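Gamma-glutamyltranspeptidase (Streptomyces lincolnensis, PDB 6J3A) probably cleaves amide bonds of, or transfers, gamma-glutamyl or related groups, as an LmbA-like member of the gamma-glutamyltranspeptidase family of N-terminal nucleophile hydrolases. Local coordinates at residues A[528-533]-A[605-610]; A[421-426]-A[588-593]; A[534-539]-A[560-565]. All coordinates share one frame; numbering follows the deposited sequence.

Overall arrangement
Contact 2, which joins the two facing strand layers, has its centre nearest that of the chain, about 10 Å away. Its segment 421-426 starts at Thr-421, right after an unmodelled stretch, consistent with the nucleophilic threonine released by self-cleavage in this family. Contact 1, its centre about 10 Å from that of contact 2, fastens helix 529-534 to the loop after strand 601-605; Asn-606 meets Leu-589 through the backbone. Segment 534-539 of contact 3 continues directly from 528-533, and contact 3 is nested inside the loops closed by the others. Contacts 1 and 3 have their centres about 13 Å apart, contacts 2 and 3 about 20 Å. A salt bridge from Arg-608 to Glu-560 ties contacts 1 and 3.

Contact 1 of 3, residues A[528-533]-A[605-610]; sequences DLQGAI and ANPRGM
Gln-530 lays its carboxamide along the backbone of Ala-605 and uses both ends of it. OE1 takes the N-H of Ala-605 in a nearly straight bond (2.9 Å, 170°), while NE2 gives to Ala-605 O at 2.8 Å, bent and reaching that oxygen from above its carbonyl plane. Having CG anti to the backbone N (chi1 -172°) and a bend at chi2 swings the amide out from the helix to the strand end. NE2 has a second acceptor in Asp-534, which fixes which way round the amide sits.

One helical turn beyond Gln-530, the carbonyl of Ile-533 is gripped end-on by Arg-608: NH1 (3.1 Å) and NH2 (3.2 Å) both give to Ile-533 O, which lies near the guanidinium plane. NH1 also bonds Asn-606 OD1 at 2.8 Å, and NE forms a salt bridge with Glu-560, so the plane is pinned on several sides. Between these two polar grips Ile-533 fills the middle, its CG2 resting 3.5 Å from Asn-606 CA and its CD1 near Ala-605 N. Asn-606 OD1 further accepts from Arg-608 N, closing an Asx turn that overlaps the type II beta turn from Pro-607 to Met-610.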
ATOM      1  N   ASP A 528      13.452  -7.820  -6.421  1.00 27.20           N
ATOM      2  CA  ASP A 528      13.224  -6.381  -6.330  1.00 26.49           C
ATOM      3  C   ASP A 528      12.003  -5.988  -7.196  1.00 26.86           C
ATOM      4  O   ASP A 528      12.123  -5.252  -8.193  1.00 27.61           O
ATOM      5  CB  ASP A 528      14.493  -5.639  -6.756  1.00 26.48           C
ATOM      6  CG  ASP A 528      14.400  -4.131  -6.559  1.00 27.57           C
ATOM      7  OD1 ASP A 528      13.541  -3.670  -5.772  1.00 28.72           O
ATOM      8  OD2 ASP A 528      15.195  -3.401  -7.199  1.00 27.64           O
ATOM      9  N   LEU A 529      10.832  -6.481  -6.793  1.00 25.57           N
ATOM     10  CA  LEU A 529       9.596  -6.270  -7.531  1.00 25.40           C
ATOM     11  C   LEU A 529       9.275  -4.783  -7.663  1.00 25.35           C
ATOM     12  O   LEU A 529       9.141  -4.281  -8.780  1.00 25.96           O
ATOM     13  CB  LEU A 529       8.413  -6.981  -6.850  1.00 25.59           C
ATOM     14  CG  LEU A 529       8.463  -8.507  -6.665  1.00 26.19           C
ATOM     15  CD1 LEU A 529       7.170  -9.020  -6.031  1.00 26.34           C
ATOM     16  CD2 LEU A 529       8.720  -9.239  -7.984  1.00 25.76           C
ATOM     17  N   GLN A 530       9.169  -4.086  -6.533  1.00 24.01           N
ATOM     18  CA  GLN A 530       8.766  -2.673  -6.551  1.00 24.09           C
ATOM     19  C   GLN A 530       9.815  -1.747  -7.187  1.00 24.14           C
ATOM     20  O   GLN A 530       9.456  -0.780  -7.851  1.00 23.76           O
ATOM     21  CB  GLN A 530       8.388  -2.177  -5.151  1.00 23.53           C
ATOM     22  CG  GLN A 530       7.772  -0.782  -5.115  1.00 22.94           C
ATOM     23  CD  GLN A 530       6.392  -0.710  -5.738  1.00 22.50           C
ATOM     24  OE1 GLN A 530       5.495  -1.479  -5.377  1.00 21.53           O
ATOM     25  NE2 GLN A 530       6.201   0.240  -6.658  1.00 21.46           N
ATOM     26  N   GLY A 531      11.095  -2.041  -6.987  1.00 24.40           N
ATOM     27  CA  GLY A 531      12.160  -1.273  -7.626  1.00 25.08           C
ATOM     28  C   GLY A 531      12.102  -1.414  -9.138  1.00 26.29           C
ATOM     29  O   GLY A 531      12.417  -0.467  -9.874  1.00 26.18           O
ATOM     30  N   ALA A 532      11.699  -2.602  -9.597  1.00 27.07           N
ATOM     31  CA  ALA A 532      11.499  -2.860 -11.024  1.00 27.59           C
ATOM     32  C   ALA A 532      10.292  -2.087 -11.557  1.00 28.50           C
ATOM     33  O   ALA A 532      10.361  -1.492 -12.624  1.00 29.71           O
ATOM     34  CB  ALA A 532      11.343  -4.348 -11.288  1.00 27.27           C
ATOM     35  N   ILE A 533       9.201  -2.076 -10.794  1.00 28.40           N
ATOM     36  CA  ILE A 533       8.009  -1.306 -11.149  1.00 27.81           C
ATOM     37  C   ILE A 533       8.257   0.203 -11.160  1.00 28.58           C
ATOM     38  O   ILE A 533       7.884   0.876 -12.117  1.00 28.28           O
ATOM     39  CB  ILE A 533       6.848  -1.613 -10.190  1.00 27.29           C
ATOM     40  CG1 ILE A 533       6.363  -3.053 -10.428  1.00 26.51           C
ATOM     41  CG2 ILE A 533       5.713  -0.614 -10.391  1.00 27.25           C
ATOM     42  CD1 ILE A 533       5.239  -3.523  -9.532  1.00 26.18           C
ATOM     43  N   ALA A 605       3.347  -3.101  -6.475  1.00 25.89           N
ATOM     44  CA  ALA A 605       2.342  -2.479  -7.330  1.00 26.28           C
ATOM     45  C   ALA A 605       2.758  -1.092  -7.792  1.00 26.57           C
ATOM     46  O   ALA A 605       3.483  -0.376  -7.107  1.00 25.55           O
ATOM     47  CB  ALA A 605       0.995  -2.414  -6.625  1.00 26.39           C
ATOM     48  N   ASN A 606       2.245  -0.735  -8.962  1.00 27.82           N
ATOM     49  CA  ASN A 606       2.533   0.534  -9.620  1.00 28.46           C
ATOM     50  C   ASN A 606       1.974   1.736  -8.857  1.00 27.89           C
ATOM     51  O   ASN A 606       0.811   1.710  -8.452  1.00 27.49           O
ATOM     52  CB  ASN A 606       1.950   0.515 -11.032  1.00 29.19           C
ATOM     53  CG  ASN A 606       1.877   1.892 -11.646  1.00 29.62           C
ATOM     54  OD1 ASN A 606       2.903   2.510 -11.953  1.00 29.12           O
ATOM     55  ND2 ASN A 606       0.661   2.395 -11.805  1.00 28.90           N
ATOM     56  N   PRO A 607       2.798   2.791  -8.673  1.00 27.06           N
ATOM     57  CA  PRO A 607       2.336   3.996  -8.001  1.00 27.24           C
ATOM     58  C   PRO A 607       1.723   5.061  -8.925  1.00 27.82           C
ATOM     59  O   PRO A 607       1.086   5.995  -8.437  1.00 27.74           O
ATOM     60  CB  PRO A 607       3.617   4.526  -7.371  1.00 26.22           C
ATOM     61  CG  PRO A 607       4.653   4.199  -8.386  1.00 26.04           C
ATOM     62  CD  PRO A 607       4.229   2.906  -9.024  1.00 26.23           C
ATOM     63  N   ARG A 608       1.914   4.914 -10.234  1.00 28.25           N
ATOM     64  CA  ARG A 608       1.504   5.919 -11.202  1.00 28.49           C
ATOM     65  C   ARG A 608      -0.017   5.937 -11.293  1.00 28.23           C
ATOM     66  O   ARG A 608      -0.628   4.890 -11.489  1.00 27.23           O
ATOM     67  CB  ARG A 608       2.098   5.625 -12.580  1.00 29.02           C
ATOM     68  CG  ARG A 608       3.612   5.499 -12.632  1.00 29.49           C
ATOM     69  CD  ARG A 608       4.053   4.894 -13.950  1.00 29.52           C
ATOM     70  NE  ARG A 608       5.500   4.704 -14.030  1.00 28.92           N
ATOM     71  CZ  ARG A 608       6.182   3.711 -13.462  1.00 29.50           C
ATOM     72  NH1 ARG A 608       5.566   2.775 -12.734  1.00 29.57           N
ATOM     73  NH2 ARG A 608       7.500   3.648 -13.628  1.00 30.10           N
ATOM     74  N   GLY A 609      -0.608   7.126 -11.131  1.00 27.83           N
ATOM     75  CA  GLY A 609      -2.064   7.311 -11.125  1.00 27.41           C
ATOM     76  C   GLY A 609      -2.709   7.076  -9.765  1.00 28.33           C
ATOM     77  O   GLY A 609      -3.924   7.054  -9.663  1.00 28.64           O
ATOM     78  N   MET A 610      -1.888   6.934  -8.723  1.00 29.11           N
ATOM     79  CA  MET A 610      -2.319   6.642  -7.341  1.00 29.08           C
ATOM     80  C   MET A 610      -3.583   5.789  -7.240  1.00 27.48           C
ATOM     81  O   MET A 610      -4.621   6.229  -6.741  1.00 26.36           O
ATOM     82  CB  MET A 610      -2.449   7.915  -6.484  1.00 30.45           C
ATOM     83  CG  MET A 610      -2.087   9.214  -7.152  1.00 32.49           C
ATOM     84  SD  MET A 610      -0.388   9.386  -7.712  1.00 34.22           S
ATOM     85  CE  MET A 610      -0.752  10.631  -8.956  1.00 33.84           C
TER

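Contact 2 of 3, residues A[421-426]-A[588-593]; sequences TCHLDV and RLCAVA
Strands 424-426 and 590-593 face each other and run in nearly the same direction, 7° apart with their axes approaching to 6.3 Å, and Asp-425 lies level with Val-592. Their backbones are not paired; the strands meet through side chains, His-423 and Asp-425 turning toward Cys-590 and Val-592.

Val-592 puts both methyls against Asp-425: CG2 lies 3.7 Å from Asp-425 CB and CG1 3.8 Å from the same carbon. With chi1 at -60°, CG2 sits between its own backbone N and carbonyl carbon and also reaches the carbonyl carbon of Val-426. Cys-590 CB meets two groups that lie on the same side of it: His-423 ND1 at 3.7 Å and the Asp-425 carboxylate. The exact turn of that carboxylate is doubtful, because it lies too close to the imidazole in the model. The thiol makes an oblique sulfur-aromatic contact, Cys-590 SG lying 5.1 Å from the centroid of the His-423 ring.

Strand 424-428 runs between strands 433-436 and 13-17, while strand 590-594 has 493-499 and 601-605 as its neighbours. Strand 13-17 also reaches across, Ser-16 to Cys-590 and Met-14 to Val-592, and on the far side Val-426 packs against Ala-36 and Ala-39 of helix 36-50.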
ATOM      1  N   THR A 421      -8.276  -1.535 -19.709  1.00 32.10           N
ATOM      2  CA  THR A 421      -7.950  -2.809 -19.076  1.00 31.61           C
ATOM      3  C   THR A 421      -7.600  -2.665 -17.577  1.00 31.06           C
ATOM      4  O   THR A 421      -7.096  -1.629 -17.132  1.00 30.86           O
ATOM      5  CB  THR A 421      -6.808  -3.487 -19.853  1.00 32.33           C
ATOM      6  OG1 THR A 421      -7.221  -3.674 -21.216  1.00 33.07           O
ATOM      7  CG2 THR A 421      -6.416  -4.820 -19.241  1.00 32.45           C
ATOM      8  N   CYS A 422      -7.899  -3.721 -16.822  1.00 30.16           N
ATOM      9  CA  CYS A 422      -7.447  -3.900 -15.436  1.00 29.23           C
ATOM     10  C   CYS A 422      -6.511  -5.102 -15.308  1.00 28.20           C
ATOM     11  O   CYS A 422      -6.342  -5.883 -16.249  1.00 28.82           O
ATOM     12  CB  CYS A 422      -8.654  -4.103 -14.527  1.00 29.42           C
ATOM     13  SG  CYS A 422      -9.874  -2.784 -14.691  1.00 30.14           S
ATOM     14  N   HIS A 423      -5.902  -5.248 -14.135  1.00 26.91           N
ATOM     15  CA  HIS A 423      -5.139  -6.455 -13.816  1.00 26.30           C
ATOM     16  C   HIS A 423      -5.199  -6.810 -12.339  1.00 26.32           C
ATOM     17  O   HIS A 423      -5.300  -5.926 -11.495  1.00 26.90           O
ATOM     18  CB  HIS A 423      -3.680  -6.315 -14.235  1.00 26.15           C
ATOM     19  CG  HIS A 423      -2.946  -7.618 -14.257  1.00 25.44           C
ATOM     20  ND1 HIS A 423      -2.222  -8.092 -13.184  1.00 24.91           N
ATOM     21  CD2 HIS A 423      -2.858  -8.563 -15.216  1.00 24.77           C
ATOM     22  CE1 HIS A 423      -1.711  -9.268 -13.496  1.00 24.29           C
ATOM     23  NE2 HIS A 423      -2.089  -9.582 -14.715  1.00 24.69           N
ATOM     24  N   LEU A 424      -5.152  -8.106 -12.040  1.00 25.70           N
ATOM     25  CA  LEU A 424      -4.931  -8.557 -10.675  1.00 26.31           C
ATOM     26  C   LEU A 424      -4.093  -9.843 -10.642  1.00 26.53           C
ATOM     27  O   LEU A 424      -4.186 -10.672 -11.555  1.00 27.20           O
ATOM     28  CB  LEU A 424      -6.248  -8.697  -9.905  1.00 26.27           C
ATOM     29  CG  LEU A 424      -7.084  -9.966 -10.023  1.00 26.58           C
ATOM     30  CD1 LEU A 424      -8.198  -9.923  -8.998  1.00 26.59           C
ATOM     31  CD2 LEU A 424      -7.665 -10.090 -11.415  1.00 26.80           C
ATOM     32  N   ASP A 425      -3.252  -9.958  -9.609  1.00 26.15           N
ATOM     33  CA  ASP A 425      -2.464 -11.165  -9.320  1.00 26.32           C
ATOM     34  C   ASP A 425      -2.759 -11.603  -7.907  1.00 25.78           C
ATOM     35  O   ASP A 425      -2.957 -10.757  -7.040  1.00 24.58           O
ATOM     36  CB  ASP A 425      -0.965 -10.885  -9.354  1.00 27.02           C
ATOM     37  CG  ASP A 425      -0.507 -10.300 -10.647  1.00 27.45           C
ATOM     38  OD1 ASP A 425      -0.483 -11.063 -11.638  1.00 29.29           O
ATOM     39  OD2 ASP A 425      -0.146  -9.107 -10.674  1.00 25.36           O
ATOM     40  N   VAL A 426      -2.757 -12.912  -7.665  1.00 25.20           N
ATOM     41  CA  VAL A 426      -2.884 -13.441  -6.300  1.00 25.37           C
ATOM     42  C   VAL A 426      -1.933 -14.612  -6.093  1.00 26.08           C
ATOM     43  O   VAL A 426      -1.724 -15.411  -6.989  1.00 26.87           O
ATOM     44  CB  VAL A 426      -4.320 -13.903  -5.959  1.00 24.53           C
ATOM     45  CG1 VAL A 426      -4.439 -14.253  -4.473  1.00 24.42           C
ATOM     46  CG2 VAL A 426      -5.341 -12.835  -6.318  1.00 24.31           C
ATOM     47  N   ARG A 588       1.296   0.224 -15.653  1.00 28.62           N
ATOM     48  CA  ARG A 588       0.459   0.023 -14.464  1.00 29.71           C
ATOM     49  C   ARG A 588       0.694  -1.389 -13.948  1.00 28.27           C
ATOM     50  O   ARG A 588      -0.243  -2.164 -13.749  1.00 26.76           O
ATOM     51  CB  ARG A 588      -1.052   0.258 -14.693  1.00 32.44           C
ATOM     52  CG  ARG A 588      -1.507   1.253 -15.745  1.00 34.42           C
ATOM     53  CD  ARG A 588      -1.586   2.685 -15.264  1.00 36.43           C
ATOM     54  NE  ARG A 588      -0.423   3.399 -15.757  1.00 39.66           N
ATOM     55  CZ  ARG A 588      -0.374   4.676 -16.117  1.00 41.35           C
ATOM     56  NH1 ARG A 588       0.776   5.158 -16.555  1.00 43.06           N
ATOM     57  NH2 ARG A 588      -1.435   5.473 -16.048  1.00 41.50           N
ATOM     58  N   LEU A 589       1.958  -1.700 -13.695  1.00 28.36           N
ATOM     59  CA  LEU A 589       2.366  -3.051 -13.321  1.00 28.17           C
ATOM     60  C   LEU A 589       1.766  -3.559 -12.006  1.00 27.47           C
ATOM     61  O   LEU A 589       1.479  -2.782 -11.092  1.00 27.20           O
ATOM     62  CB  LEU A 589       3.890  -3.138 -13.309  1.00 28.54           C
ATOM     63  CG  LEU A 589       4.400  -3.150 -14.761  1.00 29.21           C
ATOM     64  CD1 LEU A 589       5.754  -2.489 -14.933  1.00 28.79           C
ATOM     65  CD2 LEU A 589       4.417  -4.579 -15.287  1.00 29.70           C
ATOM     66  N   CYS A 590       1.547  -4.872 -11.967  1.00 26.48           N
ATOM     67  CA  CYS A 590       1.163  -5.601 -10.761  1.00 25.89           C
ATOM     68  C   CYS A 590       2.005  -6.853 -10.707  1.00 25.30           C
ATOM     69  O   CYS A 590       2.267  -7.440 -11.739  1.00 25.19           O
ATOM     70  CB  CYS A 590      -0.297  -6.004 -10.810  1.00 25.34           C
ATOM     71  SG  CYS A 590      -1.398  -4.647 -11.187  1.00 26.25           S
ATOM     72  N   ALA A 591       2.406  -7.270  -9.511  1.00 25.44           N
ATOM     73  CA  ALA A 591       3.194  -8.490  -9.346  1.00 26.22           C
ATOM     74  C   ALA A 591       2.977  -9.107  -7.967  1.00 26.88           C
ATOM     75  O   ALA A 591       2.853  -8.397  -6.973  1.00 28.03           O
ATOM     76  CB  ALA A 591       4.676  -8.214  -9.572  1.00 26.20           C
ATOM     77  N   VAL A 592       2.893 -10.429  -7.931  1.00 27.14           N
ATOM     78  CA  VAL A 592       3.077 -11.179  -6.701  1.00 28.15           C
ATOM     79  C   VAL A 592       4.135 -12.237  -6.979  1.00 28.55           C
ATOM     80  O   VAL A 592       4.318 -12.643  -8.126  1.00 28.74           O
ATOM     81  CB  VAL A 592       1.775 -11.825  -6.195  1.00 28.03           C
ATOM     82  CG1 VAL A 592       0.729 -10.760  -5.920  1.00 28.03           C
ATOM     83  CG2 VAL A 592       1.245 -12.855  -7.173  1.00 28.50           C
ATOM     84  N   ALA A 593       4.821 -12.673  -5.931  1.00 29.26           N
ATOM     85  CA  ALA A 593       5.849 -13.698  -6.055  1.00 30.43           C
ATOM     86  C   ALA A 593       5.922 -14.604  -4.836  1.00 31.32           C
ATOM     87  O   ALA A 593       5.395 -14.307  -3.770  1.00 30.09           O
ATOM     88  CB  ALA A 593       7.221 -13.074  -6.334  1.00 30.67           C
TER

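Contact 3 of 3, residues A[534-539]-A[560-565]; sequences DAPNWH and EARMDP
Glu-560 OE2 is gripped by two groups: Asn-537 N gives it a hydrogen bond of 3.0 Å, coming from above the carboxylate plane, and Arg-562 NH1 closes a salt bridge at 3.1 Å. Glu-560 opens a type I beta turn ending at Met-563, just where strand 556-560 leaves the small three-stranded mixed sheet that it shares with the antiparallel strand 538-540. With CG anti to its own carbonyl carbon (chi1 -69°) and the chain extended beyond, the carboxylate reaches across to the loop that follows helix 529-534. The backbones add a weak bond, Glu-560 N to Asn-537 O.

The other carboxylate oxygen, OE1, is held by Arg-608 and by the backbone N-H groups of Ser-585 and Glu-586, so this buried charge is met on many sides. With an alanine here, Arg-562 and Arg-608, whose guanidinium groups lie close together, would probably be left without the carboxylate that both of them pair with, and Asn-537 N without its acceptor.

Arg-562 brings its guanidinium back over the loop. NH2 points at Asp-534 O, which lies at the edge of the group, though the modelled bond is too short for its length to be trusted. Pro-536 crosses the arginine side chain at about a right angle, its CG above one face of the guanidinium and offset toward the rim. Trp-584 adds a cation-pi contact to the same group.

The apolar part belongs to Met-563. Its CB lies 4.0 Å from Pro-536 CB, and its chain, CG anti to the backbone N (chi1 -177°) and bent at chi3, carries the terminal methyl to the indole of Trp-538, which stacks on His-512: Met-563 CE ends 3.7 Å from Trp-538 CE3.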
ATOM      1  N   ASP A 534       8.831   0.719 -10.069  1.00 29.57           N
ATOM      2  CA  ASP A 534       9.252   2.130  -9.966  1.00 29.12           C
ATOM      3  C   ASP A 534      10.165   2.537 -11.108  1.00 28.80           C
ATOM      4  O   ASP A 534      10.071   3.660 -11.588  1.00 29.45           O
ATOM      5  CB  ASP A 534       9.998   2.414  -8.652  1.00 29.90           C
ATOM      6  CG  ASP A 534       9.069   2.632  -7.455  1.00 30.35           C
ATOM      7  OD1 ASP A 534       7.875   2.250  -7.490  1.00 29.67           O
ATOM      8  OD2 ASP A 534       9.570   3.180  -6.450  1.00 30.97           O
ATOM      9  N   ALA A 535      11.039   1.631 -11.549  1.00 28.37           N
ATOM     10  CA  ALA A 535      12.017   1.952 -12.590  1.00 27.03           C
ATOM     11  C   ALA A 535      11.378   2.709 -13.763  1.00 26.89           C
ATOM     12  O   ALA A 535      10.257   2.374 -14.186  1.00 26.17           O
ATOM     13  CB  ALA A 535      12.705   0.696 -13.092  1.00 26.14           C
ATOM     14  N   PRO A 536      12.080   3.738 -14.282  1.00 26.87           N
ATOM     15  CA  PRO A 536      11.635   4.388 -15.504  1.00 26.90           C
ATOM     16  C   PRO A 536      11.341   3.366 -16.586  1.00 27.03           C
ATOM     17  O   PRO A 536      12.173   2.489 -16.853  1.00 27.74           O
ATOM     18  CB  PRO A 536      12.827   5.273 -15.894  1.00 27.07           C
ATOM     19  CG  PRO A 536      13.481   5.595 -14.601  1.00 27.06           C
ATOM     20  CD  PRO A 536      13.311   4.359 -13.755  1.00 27.00           C
ATOM     21  N   ASN A 537      10.144   3.457 -17.157  1.00 26.93           N
ATOM     22  CA  ASN A 537       9.696   2.539 -18.199  1.00 26.90           C
ATOM     23  C   ASN A 537       9.469   3.349 -19.477  1.00 28.35           C
ATOM     24  O   ASN A 537       9.501   4.586 -19.456  1.00 27.30           O
ATOM     25  CB  ASN A 537       8.424   1.797 -17.737  1.00 26.20           C
ATOM     26  CG  ASN A 537       8.298   0.390 -18.320  1.00 25.51           C
ATOM     27  OD1 ASN A 537       8.771   0.130 -19.400  1.00 25.91           O
ATOM     28  ND2 ASN A 537       7.656  -0.514 -17.591  1.00 24.34           N
ATOM     29  N   TRP A 538       9.291   2.637 -20.590  1.00 29.71           N
ATOM     30  CA  TRP A 538       9.171   3.246 -21.919  1.00 30.07           C
ATOM     31  C   TRP A 538       8.390   2.319 -22.839  1.00 29.85           C
ATOM     32  O   TRP A 538       8.195   1.157 -22.522  1.00 29.09           O
ATOM     33  CB  TRP A 538      10.565   3.496 -22.524  1.00 31.23           C
ATOM     34  CG  TRP A 538      11.307   2.193 -22.860  1.00 32.60           C
ATOM     35  CD1 TRP A 538      11.362   1.562 -24.077  1.00 32.97           C
ATOM     36  CD2 TRP A 538      12.037   1.363 -21.952  1.00 33.42           C
ATOM     37  NE1 TRP A 538      12.094   0.400 -23.981  1.00 33.17           N
ATOM     38  CE2 TRP A 538      12.520   0.254 -22.690  1.00 33.78           C
ATOM     39  CE3 TRP A 538      12.338   1.447 -20.585  1.00 34.43           C
ATOM     40  CZ2 TRP A 538      13.284  -0.761 -22.105  1.00 34.10           C
ATOM     41  CZ3 TRP A 538      13.110   0.436 -20.002  1.00 33.99           C
ATOM     42  CH2 TRP A 538      13.569  -0.654 -20.763  1.00 34.35           C
ATOM     43  N   HIS A 539       7.984   2.839 -23.993  1.00 30.65           N
ATOM     44  CA  HIS A 539       7.356   2.034 -25.056  1.00 30.39           C
ATOM     45  C   HIS A 539       7.612   2.670 -26.401  1.00 30.61           C
ATOM     46  O   HIS A 539       7.940   3.852 -26.464  1.00 31.17           O
ATOM     47  CB  HIS A 539       5.845   1.911 -24.846  1.00 29.55           C
ATOM     48  CG  HIS A 539       5.078   3.170 -25.133  1.00 29.33           C
ATOM     49  ND1 HIS A 539       4.309   3.336 -26.265  1.00 29.44           N
ATOM     50  CD2 HIS A 539       4.948   4.315 -24.425  1.00 29.33           C
ATOM     51  CE1 HIS A 539       3.741   4.529 -26.236  1.00 29.24           C
ATOM     52  NE2 HIS A 539       4.116   5.144 -25.132  1.00 28.90           N
ATOM     53  N   GLU A 560       9.711   7.983 -19.934  1.00 33.70           N
ATOM     54  CA  GLU A 560       9.323   8.814 -18.794  1.00 31.04           C
ATOM     55  C   GLU A 560      10.373   9.895 -18.579  1.00 31.43           C
ATOM     56  O   GLU A 560      11.552   9.698 -18.870  1.00 30.54           O
ATOM     57  CB  GLU A 560       9.159   7.983 -17.521  1.00 28.85           C
ATOM     58  CG  GLU A 560       7.960   7.058 -17.549  1.00 28.19           C
ATOM     59  CD  GLU A 560       7.740   6.314 -16.245  1.00 28.30           C
ATOM     60  OE1 GLU A 560       6.629   6.409 -15.690  1.00 28.43           O
ATOM     61  OE2 GLU A 560       8.657   5.618 -15.762  1.00 28.37           O
ATOM     62  N   ALA A 561       9.933  11.031 -18.050  1.00 32.43           N
ATOM     63  CA  ALA A 561      10.821  12.169 -17.800  1.00 33.12           C
ATOM     64  C   ALA A 561      11.938  11.867 -16.810  1.00 33.16           C
ATOM     65  O   ALA A 561      12.939  12.574 -16.813  1.00 33.79           O
ATOM     66  CB  ALA A 561      10.024  13.381 -17.323  1.00 32.83           C
ATOM     67  N   ARG A 562      11.772  10.834 -15.979  1.00 33.69           N
ATOM     68  CA  ARG A 562      12.766  10.491 -14.935  1.00 34.88           C
ATOM     69  C   ARG A 562      13.793   9.470 -15.401  1.00 35.64           C
ATOM     70  O   ARG A 562      14.689   9.129 -14.637  1.00 35.96           O
ATOM     71  CB  ARG A 562      12.136  10.078 -13.582  1.00 35.63           C
ATOM     72  CG  ARG A 562      10.714   9.557 -13.639  1.00 37.53           C
ATOM     73  CD  ARG A 562      10.090   9.390 -12.268  1.00 36.79           C
ATOM     74  NE  ARG A 562      10.574   8.190 -11.619  1.00 37.57           N
ATOM     75  CZ  ARG A 562      10.218   6.942 -11.921  1.00 37.12           C
ATOM     76  NH1 ARG A 562       9.342   6.660 -12.884  1.00 35.88           N
ATOM     77  NH2 ARG A 562      10.767   5.956 -11.231  1.00 37.61           N
ATOM     78  N   MET A 563      13.679   8.995 -16.644  1.00 36.89           N
ATOM     79  CA  MET A 563      14.799   8.330 -17.310  1.00 39.10           C
ATOM     80  C   MET A 563      15.919   9.359 -17.511  1.00 40.00           C
ATOM     81  O   MET A 563      15.641  10.541 -17.727  1.00 39.90           O
ATOM     82  CB  MET A 563      14.357   7.745 -18.654  1.00 40.70           C
ATOM     83  CG  MET A 563      15.440   6.972 -19.402  1.00 42.36           C
ATOM     84  SD  MET A 563      14.791   5.832 -20.651  1.00 43.95           S
ATOM     85  CE  MET A 563      14.183   4.507 -19.612  1.00 42.42           C
ATOM     86  N   ASP A 564      17.171   8.910 -17.417  1.00 40.83           N
ATOM     87  CA  ASP A 564      18.348   9.774 -17.580  1.00 41.94           C
ATOM     88  C   ASP A 564      18.241  10.563 -18.893  1.00 43.58           C
ATOM     89  O   ASP A 564      17.980   9.956 -19.933  1.00 42.60           O
ATOM     90  CB  ASP A 564      19.623   8.924 -17.574  1.00 41.09           C
ATOM     91  N   PRO A 565      18.411  11.907 -18.853  1.00 47.08           N
ATOM     92  CA  PRO A 565      18.233  12.692 -20.092  1.00 49.03           C
ATOM     93  C   PRO A 565      19.280  12.425 -21.169  1.00 50.06           C
ATOM     94  O   PRO A 565      19.050  12.752 -22.334  1.00 50.00           O
ATOM     95  CB  PRO A 565      18.333  14.157 -19.621  1.00 49.17           C
ATOM     96  CG  PRO A 565      18.204  14.122 -18.139  1.00 49.60           C
ATOM     97  CD  PRO A 565      18.731  12.782 -17.709  1.00 48.61           C
TER